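Local coordinates for protein transglutaminase-like enzymes, putative cysteine protease (Cytophaga hutchinsonii, PDB 3ISR) that is a putative cysteine protease of the transglutaminase-like superfamily that probably acts on amide bonds through a thioester acyl-enzyme intermediate, at residues I31-A36 with K242-R247; A199-G204 with R247-A252. All coordinates share one frame; numbering follows the deposited sequence.

Contact 1 of 2, residues I31-A36 with K242-R247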
ATOM      1  N   ILE B  31      17.112   8.420  21.542  1.00 16.48           N
ATOM      2  CA  ILE B  31      17.504   9.718  21.034  1.00 16.26           C
ATOM      3  C   ILE B  31      16.259  10.558  21.128  1.00 16.78           C
ATOM      4  O   ILE B  31      15.247  10.263  20.468  1.00 17.30           O
ATOM      5  CB  ILE B  31      17.960   9.687  19.567  1.00 16.29           C
ATOM      6  CG1 ILE B  31      19.098   8.680  19.382  1.00 15.97           C
ATOM      7  CG2 ILE B  31      18.412  11.106  19.127  1.00 15.07           C
ATOM      8  CD1 ILE B  31      19.545   8.537  17.912  1.00 15.60           C
ATOM      9  N   PHE B  32      16.338  11.597  21.952  1.00 16.25           N
ATOM     10  CA  PHE B  32      15.202  12.449  22.205  1.00 16.45           C
ATOM     11  C   PHE B  32      15.324  13.784  21.485  1.00 16.09           C
ATOM     12  O   PHE B  32      16.424  14.257  21.215  1.00 15.81           O
ATOM     13  CB  PHE B  32      15.078  12.729  23.707  1.00 16.36           C
ATOM     14  CG  PHE B  32      14.693  11.535  24.522  1.00 17.72           C
ATOM     15  CD1 PHE B  32      13.441  10.957  24.380  1.00 17.86           C
ATOM     16  CD2 PHE B  32      15.573  11.016  25.465  1.00 19.35           C
ATOM     17  CE1 PHE B  32      13.072   9.864  25.153  1.00 20.46           C
ATOM     18  CE2 PHE B  32      15.214   9.926  26.245  1.00 19.85           C
ATOM     19  CZ  PHE B  32      13.961   9.347  26.084  1.00 19.60           C
ATOM     20  N   ASN B  33      14.180  14.401  21.205  1.00 16.20           N
ATOM     21  CA  ASN B  33      14.179  15.749  20.668  1.00 16.59           C
ATOM     22  C   ASN B  33      13.164  16.600  21.398  1.00 16.85           C
ATOM     23  O   ASN B  33      12.008  16.704  20.950  1.00 16.20           O
ATOM     24  CB  ASN B  33      13.879  15.731  19.173  1.00 17.12           C
ATOM     25  CG  ASN B  33      14.083  17.074  18.531  1.00 18.02           C
ATOM     26  OD1 ASN B  33      14.911  17.895  18.982  1.00 22.39           O
ATOM     27  ND2 ASN B  33      13.333  17.319  17.475  1.00 17.07           N
ATOM     28  N   VAL B  34      13.592  17.177  22.532  1.00 16.50           N
ATOM     29  CA  VAL B  34      12.703  17.957  23.401  1.00 16.93           C
ATOM     30  C   VAL B  34      13.156  19.399  23.670  1.00 16.79           C
ATOM     31  O   VAL B  34      12.334  20.238  24.047  1.00 17.44           O
ATOM     32  CB  VAL B  34      12.394  17.223  24.769  1.00 16.51           C
ATOM     33  CG1 VAL B  34      11.815  15.827  24.519  1.00 16.93           C
ATOM     34  CG2 VAL B  34      13.635  17.144  25.648  1.00 18.32           C
ATOM     35  N   HIS B  35      14.451  19.678  23.493  1.00 17.00           N
ATOM     36  CA  HIS B  35      15.015  21.020  23.669  1.00 17.04           C
ATOM     37  C   HIS B  35      14.479  22.046  22.674  1.00 17.18           C
ATOM     38  O   HIS B  35      14.309  21.740  21.479  1.00 16.46           O
ATOM     39  CB  HIS B  35      16.520  20.963  23.475  1.00 17.88           C
ATOM     40  CG  HIS B  35      17.252  20.378  24.636  1.00 18.92           C
ATOM     41  ND1 HIS B  35      17.251  19.026  24.903  1.00 19.13           N
ATOM     42  CD2 HIS B  35      17.994  20.960  25.607  1.00 17.07           C
ATOM     43  CE1 HIS B  35      17.964  18.802  25.995  1.00 19.20           C
ATOM     44  NE2 HIS B  35      18.424  19.959  26.440  1.00 18.14           N
ATOM     45  N   ALA B  36      14.270  23.274  23.142  1.00 16.16           N
ATOM     46  CA  ALA B  36      13.943  24.368  22.234  1.00 16.01           C
ATOM     47  C   ALA B  36      15.159  24.659  21.371  1.00 15.76           C
ATOM     48  O   ALA B  36      16.295  24.493  21.820  1.00 16.53           O
ATOM     49  CB  ALA B  36      13.522  25.620  23.006  1.00 15.28           C
ATOM     50  N   LYS B 242       9.719  26.741  18.741  1.00 13.26           N
ATOM     51  CA  LYS B 242      10.280  25.748  17.833  1.00 13.21           C
ATOM     52  C   LYS B 242      11.201  24.764  18.519  1.00 13.08           C
ATOM     53  O   LYS B 242      12.123  25.147  19.238  1.00 13.74           O
ATOM     54  CB  LYS B 242      11.062  26.420  16.697  1.00 13.07           C
ATOM     55  CG  LYS B 242      11.609  25.407  15.670  1.00 14.37           C
ATOM     56  CD  LYS B 242      12.555  26.077  14.663  1.00 16.94           C
ATOM     57  CE  LYS B 242      11.793  26.938  13.665  1.00 19.47           C
ATOM     58  NZ  LYS B 242      12.670  27.608  12.638  1.00 19.73           N
ATOM     59  N   ILE B 243      10.972  23.493  18.240  1.00 12.24           N
ATOM     60  CA  ILE B 243      11.886  22.445  18.642  1.00 12.18           C
ATOM     61  C   ILE B 243      12.742  22.047  17.461  1.00 11.94           C
ATOM     62  O   ILE B 243      13.973  22.122  17.537  1.00 12.24           O
ATOM     63  CB  ILE B 243      11.125  21.225  19.189  1.00 12.21           C
ATOM     64  CG1 ILE B 243      10.511  21.586  20.535  1.00 12.31           C
ATOM     65  CG2 ILE B 243      12.053  19.995  19.322  1.00 11.32           C
ATOM     66  CD1 ILE B 243       9.366  20.650  20.929  1.00 17.04           C
ATOM     67  N   ALA B 244      12.106  21.598  16.373  1.00 11.76           N
ATOM     68  CA  ALA B 244      12.865  21.232  15.186  1.00 12.04           C
ATOM     69  C   ALA B 244      12.145  21.531  13.888  1.00 12.58           C
ATOM     70  O   ALA B 244      10.923  21.720  13.860  1.00 13.39           O
ATOM     71  CB  ALA B 244      13.236  19.737  15.231  1.00 12.53           C
ATOM     72  N   THR B 245      12.933  21.560  12.818  1.00 12.48           N
ATOM     73  CA  THR B 245      12.418  21.407  11.459  1.00 11.86           C
ATOM     74  C   THR B 245      13.202  20.294  10.748  1.00 11.11           C
ATOM     75  O   THR B 245      14.350  19.993  11.096  1.00 11.98           O
ATOM     76  CB  THR B 245      12.482  22.746  10.660  1.00 12.26           C
ATOM     77  OG1 THR B 245      13.841  23.206  10.568  1.00 12.28           O
ATOM     78  CG2 THR B 245      11.659  23.823  11.365  1.00 11.49           C
ATOM     79  N   GLY B 246      12.600  19.690   9.735  1.00 10.17           N
ATOM     80  CA  GLY B 246      13.324  18.741   8.898  1.00  9.48           C
ATOM     81  C   GLY B 246      12.398  18.328   7.766  1.00 10.23           C
ATOM     82  O   GLY B 246      11.341  18.914   7.578  1.00  9.37           O
ATOM     83  N   ARG B 247      12.795  17.310   7.023  1.00  9.35           N
ATOM     84  CA  ARG B 247      12.017  16.884   5.871  1.00 10.02           C
ATOM     85  C   ARG B 247      10.663  16.316   6.296  1.00  9.73           C
ATOM     86  O   ARG B 247       9.650  16.570   5.648  1.00 10.43           O
ATOM     87  CB  ARG B 247      12.827  15.874   5.048  1.00 10.38           C
ATOM     88  CG  ARG B 247      14.075  16.472   4.462  1.00 12.04           C
ATOM     89  CD  ARG B 247      14.967  15.431   3.759  1.00 18.12           C
ATOM     90  NE  ARG B 247      14.297  14.883   2.573  1.00 21.07           N
ATOM     91  CZ  ARG B 247      14.825  13.981   1.744  1.00 21.62           C
ATOM     92  NH1 ARG B 247      14.108  13.549   0.718  1.00 17.49           N
ATOM     93  NH2 ARG B 247      16.060  13.517   1.943  1.00 21.65           N
TER
HETATM   94  O   HOH W   1      15.666  21.058  19.103  1.00 23.30           O
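Ile243 and Ala244 meet Asn33 mainly through van der Waals packing, where the turn leaving strand 28-32 comes up beside strand 240-246. Asn33 CG lies anti to the backbone N (chi1 -171°), which carries the amide toward Ile243 and Ala244; this side chain and that of Ile243 slide past one another in opposite directions. Ile243 CG2 lies 3.6 Å from Asn33 CG, and the Ala244 methyl meets the end of the same amide. Ile243 suits the spot because it is branched: with chi1 at -70° CG1 sits 3.9 Å from His35 O, while CG2 is left for the asparagine. Replacing Asn33 by an alanine would remove the amide and would probably open a gap over the Ile243 and Ala244 methyls.

Polar contacts between the two backbones are few. Ala36 CA approaches Lys242 O at 3.6 Å in a C-H...O contact bent to 131° at the hydrogen, a closeness that a small residue allows. Water 1 lies between the chains, 2.8 Å from His35 O, to which it probably donates; its approach to Ile243 O, at 2.5 Å, is short and doubtful.

Ile243 and Ala244 both face Thr203 of strand 199-206 in a classic beta bulge, and Ile243 also packs on Tyr205. Tyr205 bonds to Val34 O through its hydroxyl, while Tyr84 of strand 78-96 holds Ala36 N. Backbone hydrogen bonds pair Ile243 with Thr203 in the neighbouring strand, and Lys242 with Leu37, just past Ala36.

Residues of the N-terminal domain family thus lie against the edge strand of the transglutaminase-like sheet. Direct contact is methyl packing and one C-H...O approach, with a water between the backbones, so the contact rests mainly on packing.

Contact 2 of 2, residues A199-G204 with R247-A252; sequences ARYFTG and RDAADA
Strand 199-204 and the loop 247-252 draw apart along their length, the alpha carbons being 4.9 Å apart at Tyr201 and Asp248 but 7.3 Å at Thr203 and Ala252. The loop opens with an Asx turn and coils into a short 3-10 segment, just after edge strand 240-246 of the antiparallel sheet. Asp248 suits the turn because its short carboxylate reaches Ala250 N, with OD1 3.0 Å away and met 39° out of the carboxylate plane; OD2 is hydrogen-bonded to Ser120 OG and Tyr122 N. Asp251 OD2 accepts from Arg247 N through its anti lone pair, closing the loop.

Tyr201 carries the contact. Its CG is anti to the backbone N (chi1 -172°), which lays one face of the ring against the Asp248-Ala249 peptide, Ala249 N standing 3.7 Å above the ring centre. The small alanine suits this close approach to the phenol, and Ala249 CB comes 3.7 Å from Tyr201 CZ. Ala252 CB meets the ring at its edge, in plane. The ring of His186, on helix 181-194, also meets it, the two planes about 20° apart. Ala252 O receives two waters: water 2 links it to Tyr201 OH, and water 3 lies 2.8 Å from Thr203 OG1.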
ATOM      1  N   ALA B 199       8.644  22.508   1.113  1.00 14.00           N
ATOM      2  CA  ALA B 199       7.935  22.482   2.406  1.00 14.62           C
ATOM      3  C   ALA B 199       8.691  21.627   3.390  1.00 14.40           C
ATOM      4  O   ALA B 199       9.366  20.682   2.987  1.00 14.90           O
ATOM      5  CB  ALA B 199       6.525  21.959   2.231  1.00 15.00           C
ATOM      6  N   ARG B 200       8.590  21.957   4.680  1.00 14.14           N
ATOM      7  CA  ARG B 200       9.307  21.194   5.674  1.00 13.22           C
ATOM      8  C   ARG B 200       8.445  20.998   6.932  1.00 12.31           C
ATOM      9  O   ARG B 200       7.473  21.719   7.159  1.00 12.94           O
ATOM     10  CB  ARG B 200      10.642  21.870   6.026  1.00 13.91           C
ATOM     11  CG  ARG B 200      10.468  23.250   6.738  1.00 16.18           C
ATOM     12  CD  ARG B 200      11.811  23.949   6.955  1.00 18.30           C
ATOM     13  NE  ARG B 200      11.646  25.090   7.855  1.00 17.54           N
ATOM     14  CZ  ARG B 200      12.584  25.991   8.115  1.00 20.07           C
ATOM     15  NH1 ARG B 200      13.788  25.911   7.548  1.00 18.33           N
ATOM     16  NH2 ARG B 200      12.322  26.982   8.961  1.00 19.03           N
ATOM     17  N   TYR B 201       8.841  20.028   7.730  1.00  8.71           N
ATOM     18  CA  TYR B 201       8.143  19.654   8.945  1.00  7.65           C
ATOM     19  C   TYR B 201       8.617  20.529  10.115  1.00  7.05           C
ATOM     20  O   TYR B 201       9.810  20.808  10.241  1.00  6.42           O
ATOM     21  CB  TYR B 201       8.497  18.194   9.185  1.00  7.32           C
ATOM     22  CG  TYR B 201       7.773  17.469  10.286  1.00  7.69           C
ATOM     23  CD1 TYR B 201       6.461  17.042  10.110  1.00  6.88           C
ATOM     24  CD2 TYR B 201       8.441  17.121  11.464  1.00  8.72           C
ATOM     25  CE1 TYR B 201       5.804  16.312  11.101  1.00  6.98           C
ATOM     26  CE2 TYR B 201       7.791  16.401  12.472  1.00  8.74           C
ATOM     27  CZ  TYR B 201       6.466  16.009  12.268  1.00  7.44           C
ATOM     28  OH  TYR B 201       5.793  15.289  13.220  1.00  6.34           O
ATOM     29  N   PHE B 202       7.675  20.943  10.964  1.00  6.00           N
ATOM     30  CA  PHE B 202       7.957  21.822  12.109  1.00  6.63           C
ATOM     31  C   PHE B 202       7.381  21.161  13.368  1.00  5.40           C
ATOM     32  O   PHE B 202       6.217  20.777  13.385  1.00  4.81           O
ATOM     33  CB  PHE B 202       7.296  23.192  11.847  1.00  6.58           C
ATOM     34  CG  PHE B 202       7.411  24.198  13.004  1.00  8.92           C
ATOM     35  CD1 PHE B 202       8.232  25.308  12.892  1.00 10.50           C
ATOM     36  CD2 PHE B 202       6.670  24.038  14.165  1.00  9.42           C
ATOM     37  CE1 PHE B 202       8.331  26.253  13.946  1.00 10.56           C
ATOM     38  CE2 PHE B 202       6.756  24.974  15.225  1.00  9.86           C
ATOM     39  CZ  PHE B 202       7.593  26.082  15.095  1.00  9.70           C
ATOM     40  N   THR B 203       8.196  21.014  14.406  1.00  5.55           N
ATOM     41  CA  THR B 203       7.686  20.561  15.713  1.00  6.42           C
ATOM     42  C   THR B 203       7.905  21.644  16.749  1.00  6.50           C
ATOM     43  O   THR B 203       8.882  22.379  16.672  1.00  6.67           O
ATOM     44  CB  THR B 203       8.337  19.267  16.192  1.00  6.64           C
ATOM     45  OG1 THR B 203       9.766  19.438  16.284  1.00  7.86           O
ATOM     46  CG2 THR B 203       8.041  18.145  15.196  1.00  7.22           C
ATOM     47  N   GLY B 204       7.020  21.720  17.738  1.00  6.66           N
ATOM     48  CA  GLY B 204       7.196  22.712  18.767  1.00  7.15           C
ATOM     49  C   GLY B 204       6.343  22.521  19.992  1.00  7.26           C
ATOM     50  O   GLY B 204       5.476  21.630  20.050  1.00  7.11           O
ATOM     51  N   ARG B 247      12.795  17.310   7.023  1.00  9.35           N
ATOM     52  CA  ARG B 247      12.017  16.884   5.871  1.00 10.02           C
ATOM     53  C   ARG B 247      10.663  16.316   6.296  1.00  9.73           C
ATOM     54  O   ARG B 247       9.650  16.570   5.648  1.00 10.43           O
ATOM     55  CB  ARG B 247      12.827  15.874   5.048  1.00 10.38           C
ATOM     56  CG  ARG B 247      14.075  16.472   4.462  1.00 12.04           C
ATOM     57  CD  ARG B 247      14.967  15.431   3.759  1.00 18.12           C
ATOM     58  NE  ARG B 247      14.297  14.883   2.573  1.00 21.07           N
ATOM     59  CZ  ARG B 247      14.825  13.981   1.744  1.00 21.62           C
ATOM     60  NH1 ARG B 247      14.108  13.549   0.718  1.00 17.49           N
ATOM     61  NH2 ARG B 247      16.060  13.517   1.943  1.00 21.65           N
ATOM     62  N   ASP B 248      10.651  15.561   7.391  1.00  8.90           N
ATOM     63  CA  ASP B 248       9.425  14.995   7.952  1.00  9.16           C
ATOM     64  C   ASP B 248       9.786  14.444   9.307  1.00  9.07           C
ATOM     65  O   ASP B 248      10.900  14.707   9.783  1.00  9.35           O
ATOM     66  CB  ASP B 248       8.780  13.927   7.038  1.00  7.69           C
ATOM     67  CG  ASP B 248       9.672  12.729   6.747  1.00  9.32           C
ATOM     68  OD1 ASP B 248      10.611  12.422   7.497  1.00  6.69           O
ATOM     69  OD2 ASP B 248       9.405  12.048   5.715  1.00  9.19           O
ATOM     70  N   ALA B 249       8.876  13.692   9.915  1.00  8.88           N
ATOM     71  CA  ALA B 249       9.080  13.208  11.307  1.00  9.12           C
ATOM     72  C   ALA B 249      10.288  12.274  11.464  1.00  9.96           C
ATOM     73  O   ALA B 249      10.786  12.121  12.566  1.00 10.53           O
ATOM     74  CB  ALA B 249       7.823  12.550  11.853  1.00  8.67           C
ATOM     75  N   ALA B 250      10.791  11.681  10.376  1.00 10.24           N
ATOM     76  CA  ALA B 250      11.987  10.840  10.492  1.00 11.96           C
ATOM     77  C   ALA B 250      13.161  11.679  11.011  1.00 13.32           C
ATOM     78  O   ALA B 250      14.104  11.147  11.624  1.00 13.81           O
ATOM     79  CB  ALA B 250      12.350  10.208   9.127  1.00 10.93           C
ATOM     80  N   ASP B 251      13.122  12.983  10.735  1.00 14.12           N
ATOM     81  CA  ASP B 251      14.196  13.894  11.161  1.00 14.99           C
ATOM     82  C   ASP B 251      13.868  14.641  12.448  1.00 15.28           C
ATOM     83  O   ASP B 251      14.639  15.517  12.872  1.00 15.62           O
ATOM     84  CB  ASP B 251      14.432  14.965  10.103  1.00 15.02           C
ATOM     85  CG  ASP B 251      14.979  14.420   8.809  1.00 18.54           C
ATOM     86  OD1 ASP B 251      15.696  13.390   8.810  1.00 21.39           O
ATOM     87  OD2 ASP B 251      14.728  15.087   7.787  1.00 20.33           O
ATOM     88  N   ALA B 252      12.723  14.355  13.051  1.00 14.76           N
ATOM     89  CA  ALA B 252      12.291  15.131  14.223  1.00 15.11           C
ATOM     90  C   ALA B 252      11.373  14.353  15.149  1.00 15.12           C
ATOM     91  O   ALA B 252      10.368  14.894  15.634  1.00 15.61           O
ATOM     92  CB  ALA B 252      11.596  16.424  13.772  1.00 15.16           C
TER
HETATM   93  O   HOH W   2       7.642  14.353  15.319  1.00 15.33           O
HETATM   94  O   HOH W   3      10.774  17.080  17.297  1.00 18.07           O

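Contacts 1 and 2 lie on neighbouring strands of one sheet, their centres about 8 Å apart, and their segments alternate along the chain. Strand 240-246 pairs with strand 199-206 through probable hydrogen bonds, Gly246 O to Tyr201 N at 2.7 Å and Ile243 N to Thr203 O at 2.8 Å, so the bulge lies on the outermost strand of the sheet within this chain and Tyr201 on the strand next to it. Arg247 ends one segment of contact 1 and begins one of contact 2, and its NH2 forms a salt bridge with Asp251 OD1 of the second subunit. In this family the nucleophilic cysteine usually opens a helix packed on this sheet; helix 181-194, touched by contact 2, is consistent with that role.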